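Putative peptidyl-arginine deiminase (Chlorobium tepidum, PDB 1XKN) probably acts as a deiminase, hydrolysing the guanidinium group of agmatine or of arginine residues to release ammonia. Local coordinates at residues A93-I104 against H338-M347; V267-V275 against Y301-I312. All coordinates share one frame; numbering follows the deposited sequence.

Interaction 1 of 2, residues A93-I104 against H338-M347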
loop_
_atom_site.group_PDB
_atom_site.type_symbol
_atom_site.label_atom_id
_atom_site.label_comp_id
_atom_site.label_asym_id
_atom_site.label_seq_id
_atom_site.Cartn_x
_atom_site.Cartn_y
_atom_site.Cartn_z
ATOM N N ALA A 93 11.749 4.463 1.063
ATOM C CA ALA A 93 11.297 3.216 0.446
ATOM C C ALA A 93 9.780 3.008 0.448
ATOM O O ALA A 93 9.307 1.931 0.102
ATOM C CB ALA A 93 11.971 2.035 1.136
ATOM N N TRP A 94 9.023 4.035 0.816
ATOM C CA TRP A 94 7.569 3.923 0.895
ATOM C C TRP A 94 6.880 4.057 -0.462
ATOM O O TRP A 94 6.123 5.003 -0.718
ATOM C CB TRP A 94 7.048 4.964 1.882
ATOM C CG TRP A 94 7.864 4.986 3.148
ATOM C CD1 TRP A 94 8.508 6.064 3.688
ATOM C CD2 TRP A 94 8.156 3.874 4.012
ATOM N NE1 TRP A 94 9.182 5.694 4.827
ATOM C CE2 TRP A 94 8.983 4.358 5.049
ATOM C CE3 TRP A 94 7.798 2.519 4.008
ATOM C CZ2 TRP A 94 9.461 3.534 6.075
ATOM C CZ3 TRP A 94 8.273 1.695 5.032
ATOM C CH2 TRP A 94 9.098 2.211 6.052
ATOM N N CYS A 95 7.138 3.073 -1.317
ATOM C CA CYS A 95 6.593 3.037 -2.670
ATOM C C CYS A 95 5.064 3.087 -2.699
ATOM O O CYS A 95 4.471 3.540 -3.676
ATOM C CB CYS A 95 7.094 1.778 -3.390
ATOM S SG CYS A 95 6.992 1.876 -5.194
ATOM N N ARG A 96 4.423 2.612 -1.637
ATOM C CA ARG A 96 2.966 2.632 -1.576
ATOM C C ARG A 96 2.459 4.070 -1.590
ATOM O O ARG A 96 1.469 4.388 -2.251
ATOM C CB ARG A 96 2.481 1.942 -0.295
ATOM C CG ARG A 96 0.987 2.098 -0.015
ATOM C CD ARG A 96 0.153 1.463 -1.112
ATOM N NE ARG A 96 0.546 0.075 -1.336
ATOM C CZ ARG A 96 0.042 -0.700 -2.290
ATOM N NH1 ARG A 96 0.473 -1.948 -2.428
ATOM N NH2 ARG A 96 -0.891 -0.226 -3.106
ATOM N N ASP A 97 3.158 4.935 -0.864
ATOM C CA ASP A 97 2.762 6.334 -0.738
ATOM C C ASP A 97 3.262 7.298 -1.818
ATOM O O ASP A 97 2.539 8.222 -2.191
ATOM C CB ASP A 97 3.166 6.835 0.650
ATOM C CG ASP A 97 2.467 6.071 1.761
ATOM O OD1 ASP A 97 2.894 6.191 2.925
ATOM O OD2 ASP A 97 1.478 5.362 1.467
ATOM N N HIS A 98 4.477 7.089 -2.322
ATOM C CA HIS A 98 5.028 7.974 -3.350
ATOM C C HIS A 98 5.011 7.317 -4.731
ATOM O O HIS A 98 5.209 7.982 -5.752
ATOM C CB HIS A 98 6.468 8.394 -2.977
ATOM C CG HIS A 98 7.481 7.289 -3.062
ATOM N ND1 HIS A 98 8.296 6.942 -2.005
ATOM C CD2 HIS A 98 7.838 6.482 -4.090
ATOM C CE1 HIS A 98 9.113 5.971 -2.380
ATOM N NE2 HIS A 98 8.856 5.675 -3.641
ATOM N N GLY A 99 4.749 6.012 -4.742
ATOM C CA GLY A 99 4.743 5.224 -5.969
ATOM C C GLY A 99 3.670 5.464 -7.018
ATOM O O GLY A 99 2.719 6.210 -6.796
ATOM N N PRO A 100 3.789 4.794 -8.177
ATOM C CA PRO A 100 2.845 4.926 -9.291
ATOM C C PRO A 100 1.423 4.422 -9.060
ATOM O O PRO A 100 1.183 3.222 -8.936
ATOM C CB PRO A 100 3.549 4.178 -10.421
ATOM C CG PRO A 100 4.212 3.061 -9.701
ATOM C CD PRO A 100 4.790 3.749 -8.467
ATOM N N ASN A 101 0.489 5.366 -9.015
ATOM C CA ASN A 101 -0.925 5.073 -8.824
ATOM C C ASN A 101 -1.533 4.868 -10.212
ATOM O O ASN A 101 -2.070 5.794 -10.818
ATOM C CB ASN A 101 -1.595 6.255 -8.107
ATOM C CG ASN A 101 -3.061 6.005 -7.773
ATOM O OD1 ASN A 101 -3.759 6.913 -7.329
ATOM N ND2 ASN A 101 -3.529 4.777 -7.981
ATOM N N TYR A 102 -1.416 3.646 -10.714
ATOM C CA TYR A 102 -1.944 3.285 -12.024
ATOM C C TYR A 102 -3.463 3.314 -12.038
ATOM O O TYR A 102 -4.105 2.849 -11.101
ATOM C CB TYR A 102 -1.509 1.869 -12.388
ATOM C CG TYR A 102 -0.032 1.697 -12.603
ATOM C CD1 TYR A 102 0.550 1.996 -13.835
ATOM C CD2 TYR A 102 0.782 1.199 -11.587
ATOM C CE1 TYR A 102 1.908 1.795 -14.051
ATOM C CE2 TYR A 102 2.138 0.999 -11.793
ATOM C CZ TYR A 102 2.691 1.293 -13.025
ATOM O OH TYR A 102 4.023 1.057 -13.248
ATOM N N VAL A 103 -4.026 3.851 -13.114
ATOM C CA VAL A 103 -5.471 3.901 -13.299
ATOM C C VAL A 103 -5.725 3.689 -14.786
ATOM O O VAL A 103 -4.831 3.904 -15.607
ATOM C CB VAL A 103 -6.090 5.266 -12.899
ATOM C CG1 VAL A 103 -5.994 5.473 -11.397
ATOM C CG2 VAL A 103 -5.402 6.397 -13.651
ATOM N N ILE A 104 -6.932 3.256 -15.130
ATOM C CA ILE A 104 -7.295 3.043 -16.524
ATOM C C ILE A 104 -8.092 4.264 -16.956
ATOM O O ILE A 104 -9.089 4.620 -16.321
ATOM C CB ILE A 104 -8.182 1.785 -16.713
ATOM C CG1 ILE A 104 -7.489 0.555 -16.122
ATOM C CG2 ILE A 104 -8.481 1.578 -18.196
ATOM C CD1 ILE A 104 -6.085 0.322 -16.645
ATOM N N HIS A 338 2.704 -3.583 2.974
ATOM C CA HIS A 338 1.855 -2.776 2.101
ATOM C C HIS A 338 2.484 -1.419 1.809
ATOM O O HIS A 338 2.382 -0.902 0.694
ATOM C CB HIS A 338 0.463 -2.573 2.709
ATOM C CG HIS A 338 -0.558 -2.119 1.712
ATOM N ND1 HIS A 338 -1.132 -0.865 1.742
ATOM C CD2 HIS A 338 -1.076 -2.743 0.629
ATOM C CE1 HIS A 338 -1.959 -0.739 0.719
ATOM N NE2 HIS A 338 -1.943 -1.863 0.029
ATOM N N CYS A 339 3.150 -0.851 2.809
ATOM C CA CYS A 339 3.784 0.455 2.666
ATOM C C CYS A 339 4.949 0.488 1.683
ATOM O O CYS A 339 5.204 1.516 1.063
ATOM C CB CYS A 339 4.278 0.950 4.028
ATOM S SG CYS A 339 2.981 1.294 5.228
ATOM N N VAL A 340 5.655 -0.626 1.532
ATOM C CA VAL A 340 6.808 -0.644 0.634
ATOM C C VAL A 340 6.523 -1.188 -0.763
ATOM O O VAL A 340 7.435 -1.344 -1.576
ATOM C CB VAL A 340 7.986 -1.437 1.259
ATOM C CG1 VAL A 340 8.398 -0.786 2.567
ATOM C CG2 VAL A 340 7.593 -2.895 1.483
ATOM N N THR A 341 5.256 -1.451 -1.050
ATOM C CA THR A 341 4.874 -1.993 -2.348
ATOM C C THR A 341 3.828 -1.154 -3.063
ATOM O O THR A 341 3.174 -0.309 -2.463
ATOM C CB THR A 341 4.249 -3.391 -2.181
ATOM O OG1 THR A 341 3.110 -3.293 -1.309
ATOM C CG2 THR A 341 5.243 -4.360 -1.576
ATOM N N HIS A 342 3.706 -1.378 -4.365
ATOM C CA HIS A 342 2.661 -0.749 -5.152
ATOM C C HIS A 342 2.469 -1.591 -6.383
ATOM O O HIS A 342 3.389 -1.795 -7.178
ATOM C CB HIS A 342 2.952 0.694 -5.558
ATOM C CG HIS A 342 1.706 1.479 -5.821
ATOM N ND1 HIS A 342 0.773 1.100 -6.764
ATOM C CD2 HIS A 342 1.184 2.555 -5.187
ATOM C CE1 HIS A 342 -0.273 1.906 -6.693
ATOM N NE2 HIS A 342 -0.048 2.796 -5.743
ATOM N N GLU A 343 1.260 -2.104 -6.524
ATOM C CA GLU A 343 0.952 -2.940 -7.653
ATOM C C GLU A 343 0.862 -2.147 -8.943
ATOM O O GLU A 343 0.685 -0.926 -8.940
ATOM C CB GLU A 343 -0.378 -3.670 -7.418
ATOM C CG GLU A 343 -1.625 -2.775 -7.452
ATOM C CD GLU A 343 -1.885 -2.029 -6.153
ATOM O OE1 GLU A 343 -1.040 -2.075 -5.235
ATOM O OE2 GLU A 343 -2.950 -1.380 -6.048
ATOM N N GLU A 344 1.024 -2.863 -10.045
ATOM C CA GLU A 344 0.867 -2.289 -11.368
ATOM C C GLU A 344 -0.199 -3.190 -11.967
ATOM O O GLU A 344 0.075 -4.338 -12.306
ATOM C CB GLU A 344 2.127 -2.392 -12.226
ATOM C CG GLU A 344 1.818 -1.990 -13.675
ATOM C CD GLU A 344 2.985 -2.124 -14.635
ATOM O OE1 GLU A 344 2.758 -1.942 -15.851
ATOM O OE2 GLU A 344 4.115 -2.404 -14.184
ATOM N N PRO A 345 -1.438 -2.701 -12.066
ATOM C CA PRO A 345 -2.483 -3.550 -12.643
ATOM C C PRO A 345 -2.231 -3.843 -14.123
ATOM O O PRO A 345 -1.640 -3.028 -14.830
ATOM C CB PRO A 345 -3.756 -2.736 -12.414
ATOM C CG PRO A 345 -3.252 -1.308 -12.401
ATOM C CD PRO A 345 -1.999 -1.430 -11.577
ATOM N N ALA A 346 -2.668 -5.012 -14.580
ATOM C CA ALA A 346 -2.508 -5.409 -15.978
ATOM C C ALA A 346 -3.776 -5.077 -16.755
ATOM O O ALA A 346 -4.828 -5.665 -16.503
ATOM C CB ALA A 346 -2.231 -6.912 -16.066
HETATM N N MSE A 347 -3.689 -4.147 -17.700
HETATM C CA MSE A 347 -4.868 -3.788 -18.481
HETATM C C MSE A 347 -4.946 -4.587 -19.770
HETATM O O MSE A 347 -4.040 -4.530 -20.605
HETATM C CB MSE A 347 -4.873 -2.298 -18.834
HETATM C CG MSE A 347 -6.136 -1.864 -19.572
HETATM SE SE MSE A 347 -5.923 -0.205 -20.536
HETATM C CE MSE A 347 -4.963 -0.912 -22.069
HETATM O O HOH W 1 9.814 -0.236 -1.423
#

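Interaction 2 of 2, residues V267-V275 against Y301-I312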
loop_
_atom_site.group_PDB
_atom_site.type_symbol
_atom_site.label_atom_id
_atom_site.label_comp_id
_atom_site.label_asym_id
_atom_site.label_seq_id
_atom_site.Cartn_x
_atom_site.Cartn_y
_atom_site.Cartn_z
ATOM N N VAL A 267 -14.970 -8.536 8.329
ATOM C CA VAL A 267 -14.177 -9.641 8.860
ATOM C C VAL A 267 -13.161 -9.076 9.845
ATOM O O VAL A 267 -12.407 -8.165 9.508
ATOM C CB VAL A 267 -13.430 -10.380 7.725
ATOM C CG1 VAL A 267 -12.512 -11.446 8.304
ATOM C CG2 VAL A 267 -14.435 -11.010 6.774
ATOM N N LYS A 268 -13.147 -9.609 11.061
ATOM C CA LYS A 268 -12.213 -9.136 12.074
ATOM C C LYS A 268 -10.833 -9.759 11.922
ATOM O O LYS A 268 -10.698 -10.947 11.618
ATOM C CB LYS A 268 -12.730 -9.447 13.483
ATOM C CG LYS A 268 -14.006 -8.726 13.876
ATOM C CD LYS A 268 -14.308 -8.954 15.352
ATOM C CE LYS A 268 -15.600 -8.277 15.771
ATOM N NZ LYS A 268 -16.783 -8.908 15.119
ATOM N N LEU A 269 -9.808 -8.940 12.127
ATOM C CA LEU A 269 -8.426 -9.390 12.072
ATOM C C LEU A 269 -7.812 -9.043 13.416
ATOM O O LEU A 269 -8.180 -8.045 14.034
ATOM C CB LEU A 269 -7.653 -8.667 10.961
ATOM C CG LEU A 269 -7.565 -9.372 9.602
ATOM C CD1 LEU A 269 -6.890 -8.463 8.590
ATOM C CD2 LEU A 269 -6.789 -10.673 9.753
ATOM N N PRO A 270 -6.890 -9.876 13.909
ATOM C CA PRO A 270 -6.285 -9.543 15.196
ATOM C C PRO A 270 -5.258 -8.437 14.993
ATOM O O PRO A 270 -4.941 -8.079 13.856
ATOM C CB PRO A 270 -5.639 -10.862 15.622
ATOM C CG PRO A 270 -5.251 -11.475 14.311
ATOM C CD PRO A 270 -6.446 -11.196 13.432
HETATM N N MSE A 271 -4.776 -7.874 16.094
HETATM C CA MSE A 271 -3.733 -6.859 16.043
HETATM C C MSE A 271 -2.522 -7.597 16.582
HETATM O O MSE A 271 -2.659 -8.503 17.398
HETATM C CB MSE A 271 -4.043 -5.683 16.971
HETATM C CG MSE A 271 -4.900 -4.585 16.363
HETATM SE SE MSE A 271 -4.031 -3.621 14.932
HETATM C CE MSE A 271 -2.777 -2.623 16.038
ATOM N N PRO A 272 -1.321 -7.246 16.114
ATOM C CA PRO A 272 -0.127 -7.929 16.619
ATOM C C PRO A 272 0.038 -7.590 18.095
ATOM O O PRO A 272 -0.478 -6.571 18.555
ATOM C CB PRO A 272 0.996 -7.320 15.786
ATOM C CG PRO A 272 0.318 -6.965 14.502
ATOM C CD PRO A 272 -0.997 -6.385 14.965
ATOM N N GLU A 273 0.734 -8.437 18.847
ATOM C CA GLU A 273 0.972 -8.113 20.247
ATOM C C GLU A 273 1.855 -6.876 20.163
ATOM O O GLU A 273 2.612 -6.722 19.211
ATOM C CB GLU A 273 1.708 -9.248 20.957
ATOM C CG GLU A 273 0.791 -10.377 21.378
ATOM C CD GLU A 273 1.542 -11.562 21.955
ATOM O OE1 GLU A 273 2.756 -11.437 22.226
ATOM O OE2 GLU A 273 0.903 -12.613 22.152
ATOM N N PRO A 274 1.763 -5.976 21.148
ATOM C CA PRO A 274 2.557 -4.744 21.170
ATOM C C PRO A 274 4.023 -4.899 20.763
ATOM O O PRO A 274 4.727 -5.781 21.256
ATOM C CB PRO A 274 2.400 -4.267 22.609
ATOM C CG PRO A 274 0.994 -4.688 22.931
ATOM C CD PRO A 274 0.946 -6.094 22.371
ATOM N N VAL A 275 4.466 -4.032 19.854
ATOM C CA VAL A 275 5.842 -4.030 19.368
ATOM C C VAL A 275 6.490 -2.693 19.722
ATOM O O VAL A 275 5.960 -1.625 19.404
ATOM C CB VAL A 275 5.903 -4.234 17.833
ATOM C CG1 VAL A 275 7.351 -4.218 17.358
ATOM C CG2 VAL A 275 5.249 -5.555 17.463
ATOM N N TYR A 301 5.011 -10.457 13.418
ATOM C CA TYR A 301 5.764 -9.860 14.512
ATOM C C TYR A 301 6.123 -10.776 15.670
ATOM O O TYR A 301 5.968 -10.412 16.837
ATOM C CB TYR A 301 4.989 -8.642 15.010
ATOM C CG TYR A 301 4.878 -7.596 13.930
ATOM C CD1 TYR A 301 5.955 -6.768 13.641
ATOM C CD2 TYR A 301 3.737 -7.499 13.133
ATOM C CE1 TYR A 301 5.914 -5.873 12.589
ATOM C CE2 TYR A 301 3.679 -6.600 12.065
ATOM C CZ TYR A 301 4.779 -5.792 11.802
ATOM O OH TYR A 301 4.768 -4.917 10.747
ATOM N N ARG A 302 6.613 -11.964 15.332
ATOM C CA ARG A 302 7.046 -12.947 16.316
ATOM C C ARG A 302 6.119 -13.129 17.516
ATOM O O ARG A 302 6.540 -12.976 18.664
ATOM C CB ARG A 302 8.455 -12.588 16.805
ATOM C CG ARG A 302 9.465 -12.460 15.674
ATOM C CD ARG A 302 10.827 -11.967 16.144
ATOM N NE ARG A 302 11.692 -11.677 15.001
ATOM C CZ ARG A 302 12.883 -11.091 15.079
ATOM N NH1 ARG A 302 13.375 -10.726 16.257
ATOM N NH2 ARG A 302 13.579 -10.861 13.974
ATOM N N CYS A 303 4.860 -13.458 17.260
ATOM C CA CYS A 303 3.915 -13.684 18.346
ATOM C C CYS A 303 2.858 -14.682 17.887
ATOM O O CYS A 303 2.715 -14.940 16.693
ATOM C CB CYS A 303 3.266 -12.371 18.791
ATOM S SG CYS A 303 2.060 -11.680 17.635
ATOM N N PRO A 304 2.100 -15.260 18.830
ATOM C CA PRO A 304 1.068 -16.238 18.478
ATOM C C PRO A 304 -0.083 -15.724 17.624
ATOM O O PRO A 304 -0.860 -16.513 17.085
ATOM C CB PRO A 304 0.606 -16.758 19.840
ATOM C CG PRO A 304 0.831 -15.592 20.742
ATOM C CD PRO A 304 2.171 -15.074 20.289
ATOM N N ARG A 305 -0.203 -14.409 17.492
ATOM C CA ARG A 305 -1.276 -13.866 16.674
ATOM C C ARG A 305 -0.923 -13.886 15.189
ATOM O O ARG A 305 -1.801 -13.702 14.345
ATOM C CB ARG A 305 -1.617 -12.442 17.117
ATOM C CG ARG A 305 -2.090 -12.363 18.559
ATOM C CD ARG A 305 -2.550 -10.969 18.914
ATOM N NE ARG A 305 -2.956 -10.877 20.314
ATOM C CZ ARG A 305 -3.419 -9.768 20.877
ATOM N NH1 ARG A 305 -3.534 -8.659 20.160
ATOM N NH2 ARG A 305 -3.764 -9.768 22.157
ATOM N N ASP A 306 0.350 -14.122 14.863
ATOM C CA ASP A 306 0.773 -14.155 13.457
ATOM C C ASP A 306 0.004 -15.208 12.663
ATOM O O ASP A 306 -0.561 -14.913 11.610
ATOM C CB ASP A 306 2.274 -14.468 13.311
ATOM C CG ASP A 306 3.179 -13.420 13.943
ATOM O OD1 ASP A 306 2.766 -12.250 14.093
ATOM O OD2 ASP A 306 4.331 -13.780 14.267
ATOM N N GLN A 307 -0.006 -16.440 13.163
ATOM C CA GLN A 307 -0.693 -17.522 12.468
ATOM C C GLN A 307 -2.194 -17.271 12.373
ATOM O O GLN A 307 -2.833 -17.671 11.401
ATOM C CB GLN A 307 -0.429 -18.860 13.163
ATOM C CG GLN A 307 -0.792 -20.072 12.317
ATOM C CD GLN A 307 -0.050 -20.091 10.990
ATOM O OE1 GLN A 307 1.181 -20.021 10.954
ATOM N NE2 GLN A 307 -0.794 -20.194 9.894
ATOM N N GLN A 308 -2.757 -16.607 13.378
ATOM C CA GLN A 308 -4.184 -16.302 13.380
ATOM C C GLN A 308 -4.526 -15.347 12.244
ATOM O O GLN A 308 -5.523 -15.538 11.541
ATOM C CB GLN A 308 -4.598 -15.701 14.726
ATOM C CG GLN A 308 -4.570 -16.710 15.866
ATOM C CD GLN A 308 -5.088 -16.154 17.180
ATOM O OE1 GLN A 308 -5.338 -16.904 18.125
ATOM N NE2 GLN A 308 -5.250 -14.840 17.250
ATOM N N ALA A 309 -3.696 -14.323 12.060
ATOM C CA ALA A 309 -3.920 -13.352 10.992
ATOM C C ALA A 309 -3.761 -14.023 9.631
ATOM O O ALA A 309 -4.542 -13.784 8.712
ATOM C CB ALA A 309 -2.941 -12.191 11.124
ATOM N N ILE A 310 -2.745 -14.868 9.506
ATOM C CA ILE A 310 -2.507 -15.573 8.252
ATOM C C ILE A 310 -3.690 -16.476 7.889
ATOM O O ILE A 310 -4.137 -16.482 6.742
ATOM C CB ILE A 310 -1.211 -16.409 8.330
ATOM C CG1 ILE A 310 -0.007 -15.462 8.367
ATOM C CG2 ILE A 310 -1.113 -17.354 7.133
ATOM C CD1 ILE A 310 1.314 -16.150 8.594
ATOM N N ASP A 311 -4.203 -17.229 8.860
ATOM C CA ASP A 311 -5.328 -18.119 8.595
ATOM C C ASP A 311 -6.569 -17.351 8.154
ATOM O O ASP A 311 -7.283 -17.781 7.248
ATOM C CB ASP A 311 -5.652 -18.969 9.829
ATOM C CG ASP A 311 -4.580 -20.004 10.127
ATOM O OD1 ASP A 311 -3.645 -20.142 9.311
ATOM O OD2 ASP A 311 -4.672 -20.684 11.176
ATOM N N ILE A 312 -6.831 -16.220 8.799
ATOM C CA ILE A 312 -7.987 -15.409 8.442
ATOM C C ILE A 312 -7.830 -14.878 7.019
ATOM O O ILE A 312 -8.765 -14.942 6.223
ATOM C CB ILE A 312 -8.167 -14.239 9.429
ATOM C CG1 ILE A 312 -8.582 -14.798 10.795
ATOM C CG2 ILE A 312 -9.216 -13.259 8.912
ATOM C CD1 ILE A 312 -8.624 -13.779 11.904
HETATM O O HOH W 2 4.328 -8.877 18.725
#

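Interaction 1 of 2, residues A93-I104 against H338-M347
The guanidinium of Arg96 lies flat on the His338 ring, the two planes only 5° apart and their centres 3.7 Å from each other. On its other face the group meets a second, looser stack with the His342 ring, tilted by 24°, so that it is layered between two imidazoles. The side chain gets there by bending at chi2 and chi3, which folds it back against the 338-341 turn. An arginine suits this place because its flat faces can stack while its rim still donates. NE gives a nearly straight bond to His338 O at 2.9 Å, NH1 donates a hydrogen bond to Thr341 OG1, which also bonds to Ile337 O, and NH2 forms a salt bridge with Glu343 OE1 at 2.8 Å, approaching the syn side of the carboxylate. With all three nitrogens engaged, the group is fixed in rotation; the carboxylate probably balances its buried charge. His338 is itself held by Glu11 and Asp219.

The turn from His338 to Thr341 is type I and sits against the short helix 95-98, where Arg96 N donates to Cys339 O. Strands 101-104 and 342-345 run roughly parallel but belong to different sheets, so side chains rather than a backbone ladder join them, consistent with the alpha/beta-propeller (pentein) fold of guanidino-modifying enzymes. Pro100 O lies over the face of the His342 ring remote from Arg96, while ND1 of that ring donates to Glu343 O, holding the imidazole in place. Glu344 CG makes a CH-pi contact 3.6 Å from the Tyr102 ring centroid; the glutamate's carboxylate goes on to Lys113 and Ser17, and the phenol to Gln144. Pro345 CD packs on Tyr102 CB at 3.4 Å, and Ile104 CD1 meets Met347 CB at 3.6 Å.

Interaction 2 of 2, residues V267-V275 against Y301-I312
With CG opposite its carbonyl carbon and beside the backbone N (chi1 -61°), Arg305 points its extended chain from the first turn of its helix across the 270-273 loop, where NH1 makes a tentative hydrogen bond to Met271 O, an acceptor whose modelled place is less certain. Glu273, also extended beyond CG, crosses it at about a right angle and lays CG over one face of the guanidinium, 3.9 Å above the plane. The carboxylate itself makes no salt bridge there, ending instead beside the Pro304 ring, with OE2 3.3 Å from Pro304 CG.

Apolar groups fill the rest. Ile312 sets CG2 against Leu269 CD2 at 3.6 Å and Val267 CG1 at 3.8 Å, whereas its CD1 meets the CD corner of the Pro270 ring. The small Ala309 lets that ring approach the helix backbone, and Pro270 CG lies 3.9 Å from Ala309 N. Farther on, Pro272 CG packs beside Tyr301 CD2 at 3.7 Å, and a water donates to both Glu273 O and Tyr301 O.

Within its own segment, Cys303 N donates to Asp306 OD2, and Arg305 N gives a weak bond to Cys303 SG. This capping box starts helix 305-316, whose part 305-312 runs at 156° to strand 267-269, covering edge strand 265-269 of a mixed sheet as in alpha/beta layers.

How the interactions relate
From the N terminus, the chain first reaches 93-104, with helix 95-98 and the start of strand 101-107, then travels through 233 residues before 338-347 returns to close interaction 1. Within that long loop lies interaction 2, where 267-275 is met by 301-312 after 25 residues that contain strands but no helix; the two contacts are therefore nested and do not cross. Interaction 1 ties two four-stranded sheets together near the centre of the chain, whereas interaction 2 joins a three-stranded sheet to helix 305-316 farther out. Their centres are 25 Å apart and their nearest atoms about 8 Å, so they do not touch.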